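Local coordinates for methionine-binding lipoprotein MetQ (Bacillus subtilis subsp. subtilis, PDB 4GOT) that binds methionine outside the cell membrane and passes it to the permease of the MetNPQ ABC transporter, which also takes part in methionine sulfoxide uptake, at residues Y46-A49 with L50-E54; L66-E69 with M70-T74; E214-A218 with K219-L223; V226-K230 with K231-F235. One frame throughout, in Å; residues are numbered along the deposited sequence. Where two conformers were deposited one is given.

Interaction 1 (Y46-A49 with L50-E54); sequences YNKA and LADKE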
loop_
_atom_site.group_PDB
_atom_site.type_symbol
_atom_site.label_atom_id
_atom_site.label_comp_id
_atom_site.label_asym_id
_atom_site.label_seq_id
_atom_site.Cartn_x
_atom_site.Cartn_y
_atom_site.Cartn_z
ATOM N N TYR A 46 -3.285 -12.262 0.719
ATOM C CA TYR A 46 -3.225 -12.080 -0.734
ATOM C C TYR A 46 -2.105 -12.921 -1.375
ATOM O O TYR A 46 -2.351 -13.618 -2.329
ATOM C CB TYR A 46 -3.083 -10.591 -1.059
ATOM C CG TYR A 46 -4.351 -9.820 -0.754
ATOM C CD1 TYR A 46 -4.600 -9.299 0.508
ATOM C CD2 TYR A 46 -5.332 -9.641 -1.732
ATOM C CE1 TYR A 46 -5.809 -8.621 0.787
ATOM C CE2 TYR A 46 -6.534 -8.993 -1.452
ATOM C CZ TYR A 46 -6.776 -8.472 -0.207
ATOM O OH TYR A 46 -7.960 -7.770 0.011
ATOM N N ASN A 47 -0.888 -12.874 -0.835
ATOM C CA ASN A 47 0.221 -13.686 -1.363
ATOM C C ASN A 47 0.009 -15.165 -1.124
ATOM O O ASN A 47 0.387 -16.005 -1.964
ATOM C CB ASN A 47 1.545 -13.218 -0.774
ATOM C CG ASN A 47 2.043 -11.960 -1.450
ATOM O OD1 ASN A 47 1.766 -11.743 -2.651
ATOM N ND2 ASN A 47 2.768 -11.121 -0.711
ATOM N N LYS A 48 -0.625 -15.500 0.002
ATOM C CA LYS A 48 -0.995 -16.892 0.276
ATOM C C LYS A 48 -1.938 -17.453 -0.797
ATOM O O LYS A 48 -1.733 -18.584 -1.286
ATOM C CB LYS A 48 -1.619 -17.041 1.665
ATOM C CG LYS A 48 -1.907 -18.494 2.044
ATOM C CD LYS A 48 -1.992 -18.658 3.552
ATOM C CE LYS A 48 -1.681 -20.077 3.981
ATOM N NZ LYS A 48 -2.540 -21.027 3.228
ATOM N N ALA A 49 -2.953 -16.671 -1.171
ATOM C CA ALA A 49 -3.941 -17.109 -2.184
ATOM C C ALA A 49 -3.236 -17.360 -3.536
ATOM O O ALA A 49 -3.479 -18.367 -4.202
ATOM C CB ALA A 49 -5.080 -16.082 -2.307
ATOM N N LEU A 50 -2.314 -16.459 -3.903
ATOM C CA LEU A 50 -1.569 -16.568 -5.146
ATOM C C LEU A 50 -0.681 -17.785 -5.140
ATOM O O LEU A 50 -0.761 -18.597 -6.030
ATOM C CB LEU A 50 -0.716 -15.307 -5.365
ATOM C CG LEU A 50 0.111 -15.126 -6.640
ATOM C CD1 LEU A 50 -0.710 -15.332 -7.912
ATOM C CD2 LEU A 50 0.778 -13.741 -6.580
ATOM N N ALA A 51 0.148 -17.929 -4.107
ATOM C CA ALA A 51 1.007 -19.108 -3.932
ATOM C C ALA A 51 0.196 -20.419 -3.911
ATOM O O ALA A 51 0.657 -21.452 -4.413
ATOM C CB ALA A 51 1.829 -18.991 -2.657
ATOM N N ASP A 52 -1.028 -20.366 -3.391
ATOM C CA ASP A 52 -1.919 -21.568 -3.344
ATOM C C ASP A 52 -2.667 -21.831 -4.668
ATOM O O ASP A 52 -3.423 -22.784 -4.790
ATOM C CB ASP A 52 -2.905 -21.449 -2.166
ATOM C CG ASP A 52 -2.218 -21.623 -0.780
ATOM O OD1 ASP A 52 -1.100 -22.176 -0.705
ATOM O OD2 ASP A 52 -2.798 -21.205 0.250
ATOM N N LYS A 53 -2.431 -20.993 -5.675
ATOM C CA LYS A 53 -3.069 -21.117 -7.007
ATOM C C LYS A 53 -4.592 -20.900 -7.002
ATOM O O LYS A 53 -5.284 -21.389 -7.890
ATOM C CB LYS A 53 -2.695 -22.441 -7.701
ATOM C CG LYS A 53 -1.201 -22.718 -7.670
ATOM C CD LYS A 53 -0.802 -23.926 -8.488
ATOM C CE LYS A 53 0.707 -23.929 -8.678
ATOM N NZ LYS A 53 1.152 -25.164 -9.387
ATOM N N GLU A 54 -5.107 -20.157 -6.023
ATOM C CA GLU A 54 -6.538 -19.784 -6.003
ATOM C C GLU A 54 -6.786 -18.585 -6.900
ATOM O O GLU A 54 -7.903 -18.327 -7.284
ATOM C CB GLU A 54 -6.997 -19.399 -4.598
ATOM C CG GLU A 54 -6.895 -20.495 -3.562
ATOM C CD GLU A 54 -6.964 -19.944 -2.146
ATOM O OE1 GLU A 54 -7.460 -18.806 -1.936
ATOM O OE2 GLU A 54 -6.510 -20.658 -1.235
#
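K48 reaches over the last turn of helix 44-51 to the carboxylate of D52, four residues on. Its NZ stands 3.0 Å from D52 OD2 in a salt bridge and uses the syn lone pair of that oxygen. The lysine starts with CG anti to the backbone N (chi1 -175°) and bends only at its end, which carries it slantwise across D52, with CG 3.4 Å from D52 OD2. Both side chains are exposed, as suits a charged pair on a helix surface.

Here the helix stops in a Schellman motif. K53 takes a positive phi (65°), and the chain turns back: E54 N donates to A49 O at 3.0 Å, and K53 N to L50 O at 2.9 Å. A49 is a small residue at the place where the chain folds over, and its CB lies 3.6 Å from E54 OE1.

The inward face belongs to Y46, N47 and L50. Y46 stacks on F60, a residue of the ligand pocket, and its OH bonds to L40 N; N47 OD1 accepts from N58 ND2. N47 touches F60, while L50 packs on N58, L78 and A209, which seats the helix against strands 57-62, 78-86 and 206-211 of the six-stranded sheet.

Interaction 2 (L66-E69 with M70-T74); sequences LEQE and MKENT
Q68 and E72 cross obliquely over one turn at the C-terminal end of helix 63-72, an i to i+4 pair, with their flat end groups almost perpendicular: the amide and carboxylate planes are 81° apart. Q68 NE2 points nearly straight at E72 OE2 (2.6 Å), which lies in the amide plane, yet the nitrogen meets that oxygen from above the carboxylate plane. The glutamine gets there by setting CG anti to the backbone N (chi1 -180°) and then bending at chi2, whereas E72 stays extended beyond CG. Glutamine suits the spot because it has both the reach and an N-H to offer across one helical turn.

On another side of the helix L66 and M70, a selenomethionine here, lie side by side and point the same way, with L66 CD1 4.1 Å from M70 SE. The carboxylates of E69 and E72 approach to 3.9 Å between OE2 and OE1. This like-charged pair is probably eased by K44, which both glutamates touch, and by N47 ND2 of helix 44-51, which bonds to E69 OE1.

Beyond E72 the helix ends, and N73 leaves helical geometry. Its backbone N and its side chain both grip the carbonyl of E69: N73 N lies 2.8 Å from E69 O, and N73 ND2, also at 2.8 Å, comes in the carbonyl plane on a lone pair, its N-H almost straight at 176°.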
loop_
_atom_site.group_PDB
_atom_site.type_symbol
_atom_site.label_atom_id
_atom_site.label_comp_id
_atom_site.label_asym_id
_atom_site.label_seq_id
_atom_site.Cartn_x
_atom_site.Cartn_y
_atom_site.Cartn_z
ATOM N N LEU A 66 6.373 -7.302 -0.830
ATOM C CA LEU A 66 6.566 -8.588 -1.520
ATOM C C LEU A 66 7.882 -9.253 -1.095
ATOM O O LEU A 66 7.903 -10.438 -0.760
ATOM C CB LEU A 66 6.515 -8.414 -3.063
ATOM C CG LEU A 66 6.747 -9.741 -3.846
ATOM C CD1 LEU A 66 5.678 -10.817 -3.520
ATOM C CD2 LEU A 66 6.834 -9.455 -5.343
ATOM N N GLU A 67 8.967 -8.460 -1.065
ATOM C CA GLU A 67 10.277 -8.970 -0.630
ATOM C C GLU A 67 10.301 -9.525 0.779
ATOM O O GLU A 67 10.797 -10.654 1.010
ATOM C CB GLU A 67 11.345 -7.890 -0.784
ATOM C CG GLU A 67 11.671 -7.701 -2.234
ATOM C CD GLU A 67 12.749 -6.681 -2.441
ATOM O OE1 GLU A 67 13.264 -6.145 -1.430
ATOM O OE2 GLU A 67 13.052 -6.432 -3.618
ATOM N N GLN A 68 9.761 -8.747 1.715
ATOM C CA GLN A 68 9.572 -9.230 3.088
ATOM C C GLN A 68 8.770 -10.528 3.157
ATOM O O GLN A 68 9.097 -11.432 3.942
ATOM C CB GLN A 68 8.841 -8.168 3.958
ATOM C CG GLN A 68 8.615 -8.596 5.420
ATOM C CD GLN A 68 9.914 -8.778 6.220
ATOM O OE1 GLN A 68 10.938 -8.182 5.913
ATOM N NE2 GLN A 68 9.853 -9.596 7.264
ATOM N N GLU A 69 7.676 -10.591 2.407
ATOM C CA GLU A 69 6.812 -11.802 2.424
ATOM C C GLU A 69 7.557 -13.041 1.970
ATOM O O GLU A 69 7.409 -14.138 2.548
ATOM C CB GLU A 69 5.607 -11.590 1.563
ATOM C CG GLU A 69 4.649 -10.580 2.185
ATOM C CD GLU A 69 3.591 -11.255 3.047
ATOM O OE1 GLU A 69 2.729 -11.936 2.431
ATOM O OE2 GLU A 69 3.632 -11.072 4.301
HETATM N N MSE A 70 8.419 -12.867 0.972
HETATM C CA MSE A 70 9.185 -14.003 0.467
HETATM C C MSE A 70 10.319 -14.368 1.392
HETATM O O MSE A 70 10.629 -15.538 1.509
HETATM C CB MSE A 70 9.662 -13.775 -0.960
HETATM C CG MSE A 70 8.518 -13.883 -1.996
HETATM SE SE MSE A 70 9.064 -13.194 -3.745
HETATM C CE MSE A 70 10.240 -14.706 -4.218
ATOM N N LYS A 71 10.920 -13.378 2.057
ATOM C CA LYS A 71 11.882 -13.635 3.150
ATOM C C LYS A 71 11.233 -14.476 4.276
ATOM O O LYS A 71 11.812 -15.414 4.785
ATOM C CB LYS A 71 12.389 -12.309 3.690
ATOM C CG LYS A 71 13.470 -12.374 4.755
ATOM C CD LYS A 71 13.781 -10.955 5.251
ATOM C CE LYS A 71 14.799 -10.194 4.387
ATOM N NZ LYS A 71 16.140 -10.066 5.055
ATOM N N GLU A 72 10.022 -14.138 4.656
ATOM C CA GLU A 72 9.309 -14.873 5.715
ATOM C C GLU A 72 8.732 -16.239 5.298
ATOM O O GLU A 72 8.604 -17.138 6.133
ATOM C CB GLU A 72 8.171 -13.999 6.246
ATOM C CG GLU A 72 8.610 -12.778 7.048
ATOM C CD GLU A 72 7.440 -11.846 7.390
ATOM O OE1 GLU A 72 6.298 -12.156 6.995
ATOM O OE2 GLU A 72 7.662 -10.801 8.046
ATOM N N ASN A 73 8.302 -16.376 4.045
ATOM C CA ASN A 73 7.729 -17.640 3.551
ATOM C C ASN A 73 8.515 -18.103 2.335
ATOM O O ASN A 73 8.293 -17.610 1.235
ATOM C CB ASN A 73 6.257 -17.482 3.109
ATOM C CG ASN A 73 5.380 -16.729 4.120
ATOM O OD1 ASN A 73 4.523 -17.334 4.784
ATOM N ND2 ASN A 73 5.540 -15.411 4.192
ATOM N N THR A 74 9.453 -19.034 2.530
ATOM C CA THR A 74 10.292 -19.543 1.420
ATOM C C THR A 74 9.508 -20.360 0.376
ATOM O O THR A 74 10.020 -20.593 -0.717
ATOM C CB THR A 74 11.470 -20.401 1.931
ATOM O OG1 THR A 74 10.984 -21.298 2.926
ATOM C CG2 THR A 74 12.579 -19.507 2.533
#

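Interaction 3 (E214-A218 with K219-L223); sequences EEDSA and KIKAL
A type I beta turn, E214 to S217, leads straight into the first turn of helix 218-227, with S217, a common type of N-cap residue, at the N-cap. The turn is closed by S217 N bonding to E214 O at 3.2 Å. S217 holds OG between its backbone N and carbonyl carbon (chi1 73°), which turns the hydroxyl back over the helix start, 3.3 Å from I220 CG1. The same methylene, I220 CG1, lies 3.6 Å from E214 O, so the isoleucine rests against the carbonyls of the turn; it also packs on A81 and V210 of the six-stranded sheet, as suits a buried apolar residue.

K221 doubles back along D216. The two side chains lie side by side and point the same way, joined in a salt bridge whose hydrogen bond is weak, K221 NZ to D216 OD1 3.3 Å. Bends at chi2 and chi4 fold the lysine over the turn, its CE 3.6 Å from E215 O.

Regular helical bonding begins with K221 N to S217 O, at 3.0 Å, followed by A222 N to A218 O. K219 turns elsewhere, its NZ pairing with D56. A type I turn running into a serine N-cap thus carries the chain from strand 206-211 into helix 218-227.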
loop_
_atom_site.group_PDB
_atom_site.type_symbol
_atom_site.label_atom_id
_atom_site.label_comp_id
_atom_site.label_asym_id
_atom_site.label_seq_id
_atom_site.Cartn_x
_atom_site.Cartn_y
_atom_site.Cartn_z
ATOM N N GLU A 214 5.113 -16.788 -14.751
ATOM C CA GLU A 214 3.847 -16.354 -15.360
ATOM C C GLU A 214 3.808 -14.884 -15.806
ATOM O O GLU A 214 2.814 -14.428 -16.362
ATOM C CB GLU A 214 2.691 -16.591 -14.395
ATOM C CG GLU A 214 2.442 -18.050 -14.004
ATOM C CD GLU A 214 2.035 -18.927 -15.181
ATOM O OE1 GLU A 214 1.309 -18.452 -16.104
ATOM O OE2 GLU A 214 2.452 -20.112 -15.192
ATOM N N GLU A 215 4.875 -14.151 -15.570
ATOM C CA GLU A 215 4.899 -12.696 -15.804
ATOM C C GLU A 215 4.821 -12.242 -17.279
ATOM O O GLU A 215 4.400 -11.117 -17.563
ATOM C CB GLU A 215 6.107 -12.056 -15.072
ATOM C CG GLU A 215 7.506 -12.405 -15.548
ATOM C CD GLU A 215 8.143 -13.596 -14.812
ATOM O OE1 GLU A 215 7.444 -14.614 -14.546
ATOM O OE2 GLU A 215 9.368 -13.512 -14.510
ATOM N N ASP A 216 5.212 -13.110 -18.216
ATOM C CA ASP A 216 5.086 -12.795 -19.640
ATOM C C ASP A 216 3.915 -13.506 -20.289
ATOM O O ASP A 216 3.761 -13.429 -21.510
ATOM C CB ASP A 216 6.394 -13.140 -20.391
ATOM C CG ASP A 216 7.604 -12.360 -19.857
ATOM O OD1 ASP A 216 7.573 -11.115 -19.985
ATOM O OD2 ASP A 216 8.557 -12.981 -19.301
ATOM N N SER A 217 3.086 -14.204 -19.515
ATOM C CA SER A 217 1.933 -14.873 -20.127
ATOM C C SER A 217 0.995 -13.856 -20.827
ATOM O O SER A 217 0.939 -12.679 -20.469
ATOM C CB SER A 217 1.164 -15.705 -19.100
ATOM O OG SER A 217 0.440 -14.876 -18.214
ATOM N N ALA A 218 0.301 -14.328 -21.849
ATOM C CA ALA A 218 -0.676 -13.525 -22.637
ATOM C C ALA A 218 -1.676 -12.774 -21.745
ATOM O O ALA A 218 -1.912 -11.596 -21.941
ATOM C CB ALA A 218 -1.439 -14.427 -23.614
ATOM N N LYS A 219 -2.254 -13.470 -20.763
ATOM C CA LYS A 219 -3.253 -12.886 -19.828
ATOM C C LYS A 219 -2.717 -11.722 -19.054
ATOM O O LYS A 219 -3.390 -10.682 -18.896
ATOM C CB LYS A 219 -3.700 -13.926 -18.767
ATOM C CG LYS A 219 -4.590 -15.015 -19.287
ATOM C CD LYS A 219 -5.209 -15.858 -18.165
ATOM C CE LYS A 219 -4.285 -16.063 -16.969
ATOM N NZ LYS A 219 -4.850 -17.148 -16.120
ATOM N N ILE A 220 -1.513 -11.920 -18.511
ATOM C CA ILE A 220 -0.902 -10.939 -17.614
ATOM C C ILE A 220 -0.434 -9.695 -18.396
ATOM O O ILE A 220 -0.618 -8.585 -17.914
ATOM C CB ILE A 220 0.268 -11.553 -16.801
ATOM C CG1 ILE A 220 -0.268 -12.687 -15.896
ATOM C CG2 ILE A 220 0.999 -10.500 -15.972
ATOM C CD1 ILE A 220 -1.465 -12.351 -15.023
ATOM N N LYS A 221 0.106 -9.901 -19.592
ATOM C CA LYS A 221 0.443 -8.815 -20.509
ATOM C C LYS A 221 -0.783 -7.998 -20.908
ATOM O O LYS A 221 -0.713 -6.791 -20.958
ATOM C CB LYS A 221 1.182 -9.378 -21.721
ATOM C CG LYS A 221 2.611 -9.798 -21.363
ATOM C CD LYS A 221 3.300 -8.718 -20.506
ATOM C CE LYS A 221 4.809 -8.887 -20.306
ATOM N NZ LYS A 221 5.613 -8.986 -21.556
ATOM N N ALA A 222 -1.911 -8.679 -21.137
ATOM C CA ALA A 222 -3.185 -8.030 -21.434
ATOM C C ALA A 222 -3.675 -7.172 -20.257
ATOM O O ALA A 222 -4.157 -6.055 -20.462
ATOM C CB ALA A 222 -4.245 -9.082 -21.812
ATOM N N LEU A 223 -3.565 -7.702 -19.037
ATOM C CA LEU A 223 -3.914 -6.974 -17.806
ATOM C C LEU A 223 -3.008 -5.726 -17.624
ATOM O O LEU A 223 -3.530 -4.626 -17.439
ATOM C CB LEU A 223 -3.864 -7.917 -16.595
ATOM C CG LEU A 223 -4.175 -7.290 -15.224
ATOM C CD1 LEU A 223 -5.632 -6.853 -15.094
ATOM C CD2 LEU A 223 -3.733 -8.231 -14.113
#

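Interaction 4 (V226-K230 with K231-F235); sequences VLHSK and KIKDF
S229 and I232 make the capping bond: I232 N donates to S229 OG at 3.1 Å, with an N-H...OG angle of 166°. The serine hydroxyl in turn donates to V226 O, 2.7 Å away and in the carbonyl plane, and S229 N bonds to that same oxygen. One small side chain therefore ties the end of helix 218-227 to the start of helix 230-239. Its chi1 of 67° puts OG where it can serve both.

A second polar group joins H228 and K233. K233 NZ lies 3.2 Å from H228 ND1, tilted 33° from the ring plane, and a water accepts from this NZ at 2.7 Å and donates to L227 O. The length of lysine lets NZ reach from the new helix back to the loop.

Among charges, K230 runs extended and bends at its last torsion to bring NZ 3.5 Å from D234 OD2, a long salt bridge across one helical turn.

Apolar contact falls to I232, whose branched side chain lies over V226 O and L227 O, between the two helices: its CG1 sits 3.5 Å from V226 O. V226 and I232 also touch helix 14-29. What results is a serine N-cap, complete with its capping bond, at a short helix-to-helix junction.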
loop_
_atom_site.group_PDB
_atom_site.type_symbol
_atom_site.label_atom_id
_atom_site.label_comp_id
_atom_site.label_asym_id
_atom_site.label_seq_id
_atom_site.Cartn_x
_atom_site.Cartn_y
_atom_site.Cartn_z
ATOM N N VAL A 226 -4.032 -2.969 -20.138
ATOM C CA VAL A 226 -5.205 -2.196 -19.730
ATOM C C VAL A 226 -4.908 -1.254 -18.538
ATOM O O VAL A 226 -5.333 -0.078 -18.556
ATOM C CB VAL A 226 -6.422 -3.097 -19.421
ATOM C CG1 VAL A 226 -7.544 -2.258 -18.838
ATOM C CG2 VAL A 226 -6.889 -3.804 -20.693
ATOM N N LEU A 227 -4.156 -1.742 -17.548
ATOM C CA LEU A 227 -3.876 -0.948 -16.319
ATOM C C LEU A 227 -2.934 0.254 -16.583
ATOM O O LEU A 227 -2.801 1.191 -15.742
ATOM C CB LEU A 227 -3.324 -1.812 -15.196
ATOM C CG LEU A 227 -4.223 -2.886 -14.621
ATOM C CD1 LEU A 227 -3.444 -3.772 -13.633
ATOM C CD2 LEU A 227 -5.473 -2.291 -13.992
ATOM N N HIS A 228 -2.334 0.257 -17.753
ATOM C CA HIS A 228 -1.529 1.444 -18.194
ATOM C C HIS A 228 -2.212 2.225 -19.284
ATOM O O HIS A 228 -1.634 3.166 -19.798
ATOM C CB HIS A 228 -0.102 1.028 -18.557
ATOM C CG HIS A 228 0.660 0.667 -17.345
ATOM N ND1 HIS A 228 1.291 1.622 -16.577
ATOM C CD2 HIS A 228 0.747 -0.500 -16.651
ATOM C CE1 HIS A 228 1.767 1.045 -15.478
ATOM N NE2 HIS A 228 1.440 -0.241 -15.495
ATOM N N SER A 229 -3.450 1.855 -19.638
ATOM C CA SER A 229 -4.183 2.632 -20.686
ATOM C C SER A 229 -4.446 4.088 -20.243
ATOM O O SER A 229 -4.471 4.397 -19.037
ATOM C CB SER A 229 -5.513 1.953 -21.040
ATOM O OG SER A 229 -6.426 1.982 -19.956
ATOM N N LYS A 230 -4.680 4.972 -21.200
ATOM C CA LYS A 230 -5.089 6.347 -20.866
ATOM C C LYS A 230 -6.391 6.315 -20.066
ATOM O O LYS A 230 -6.507 7.030 -19.088
ATOM C CB LYS A 230 -5.240 7.251 -22.101
ATOM C CG LYS A 230 -5.478 8.732 -21.748
ATOM C CD LYS A 230 -5.798 9.609 -22.949
ATOM C CE LYS A 230 -6.175 11.041 -22.547
ATOM N NZ LYS A 230 -5.176 11.718 -21.663
ATOM N N LYS A 231 -7.354 5.485 -20.464
ATOM C CA LYS A 231 -8.620 5.371 -19.710
ATOM C C LYS A 231 -8.418 5.036 -18.233
ATOM O O LYS A 231 -8.990 5.705 -17.375
ATOM C CB LYS A 231 -9.564 4.341 -20.347
ATOM C CG LYS A 231 -10.252 4.857 -21.588
ATOM C CD LYS A 231 -10.862 3.737 -22.417
ATOM C CE LYS A 231 -11.928 4.275 -23.344
ATOM N NZ LYS A 231 -11.929 3.502 -24.609
ATOM N N ILE A 232 -7.602 4.023 -17.914
ATOM C CA ILE A 232 -7.370 3.671 -16.506
ATOM C C ILE A 232 -6.568 4.752 -15.737
ATOM O O ILE A 232 -6.936 5.100 -14.621
ATOM C CB ILE A 232 -6.826 2.229 -16.336
ATOM C CG1 ILE A 232 -7.936 1.209 -16.665
ATOM C CG2 ILE A 232 -6.320 1.988 -14.922
ATOM C CD1 ILE A 232 -9.214 1.366 -15.862
ATOM N N LYS A 233 -5.534 5.337 -16.344
ATOM C CA LYS A 233 -4.793 6.412 -15.681
ATOM C C LYS A 233 -5.662 7.639 -15.364
ATOM O O LYS A 233 -5.564 8.199 -14.280
ATOM C CB LYS A 233 -3.554 6.829 -16.501
ATOM C CG LYS A 233 -2.443 5.751 -16.537
ATOM C CD LYS A 233 -1.169 6.262 -17.214
ATOM C CE LYS A 233 -0.094 5.160 -17.250
ATOM N NZ LYS A 233 0.303 4.622 -15.915
ATOM N N ASP A 234 -6.482 8.043 -16.325
ATOM C CA ASP A 234 -7.452 9.141 -16.150
ATOM C C ASP A 234 -8.535 8.784 -15.094
ATOM O O ASP A 234 -8.962 9.638 -14.325
ATOM C CB ASP A 234 -8.149 9.466 -17.469
ATOM C CG ASP A 234 -7.240 10.163 -18.479
ATOM O OD1 ASP A 234 -6.161 10.693 -18.097
ATOM O OD2 ASP A 234 -7.648 10.207 -19.672
ATOM N N PHE A 235 -8.980 7.539 -15.073
ATOM C CA PHE A 235 -9.942 7.086 -14.028
ATOM C C PHE A 235 -9.359 7.261 -12.633
ATOM O O PHE A 235 -9.977 7.886 -11.768
ATOM C CB PHE A 235 -10.373 5.622 -14.254
ATOM C CG PHE A 235 -11.137 5.005 -13.097
ATOM C CD1 PHE A 235 -12.508 5.198 -12.962
ATOM C CD2 PHE A 235 -10.488 4.205 -12.162
ATOM C CE1 PHE A 235 -13.213 4.607 -11.911
ATOM C CE2 PHE A 235 -11.185 3.627 -11.098
ATOM C CZ PHE A 235 -12.548 3.825 -10.978
HETATM O O HOH W 1 -1.343 3.152 -14.412
#

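In the fold
The four contacts follow one another along the chain, all in the half of the molecule built on the six-stranded sheet. The fold is the two-domain one of solute-binding proteins, with the ligand held between the domains. Interactions 1 and 2, with centres 13 Å apart, touch through helices 44-51 and 63-72. Each reaches the C-terminal end of its helix, and the side chains of Y46 and E69 are each about 7 Å from the bound selenomethionine. Interactions 3 and 4 share helix 218-227, one at its start and the other at its end, with centres 17 Å apart. Interactions 2 and 4 have centres about 30 Å apart. Together they mark where helices begin and end around the sheet, the first two close to the ligand pocket.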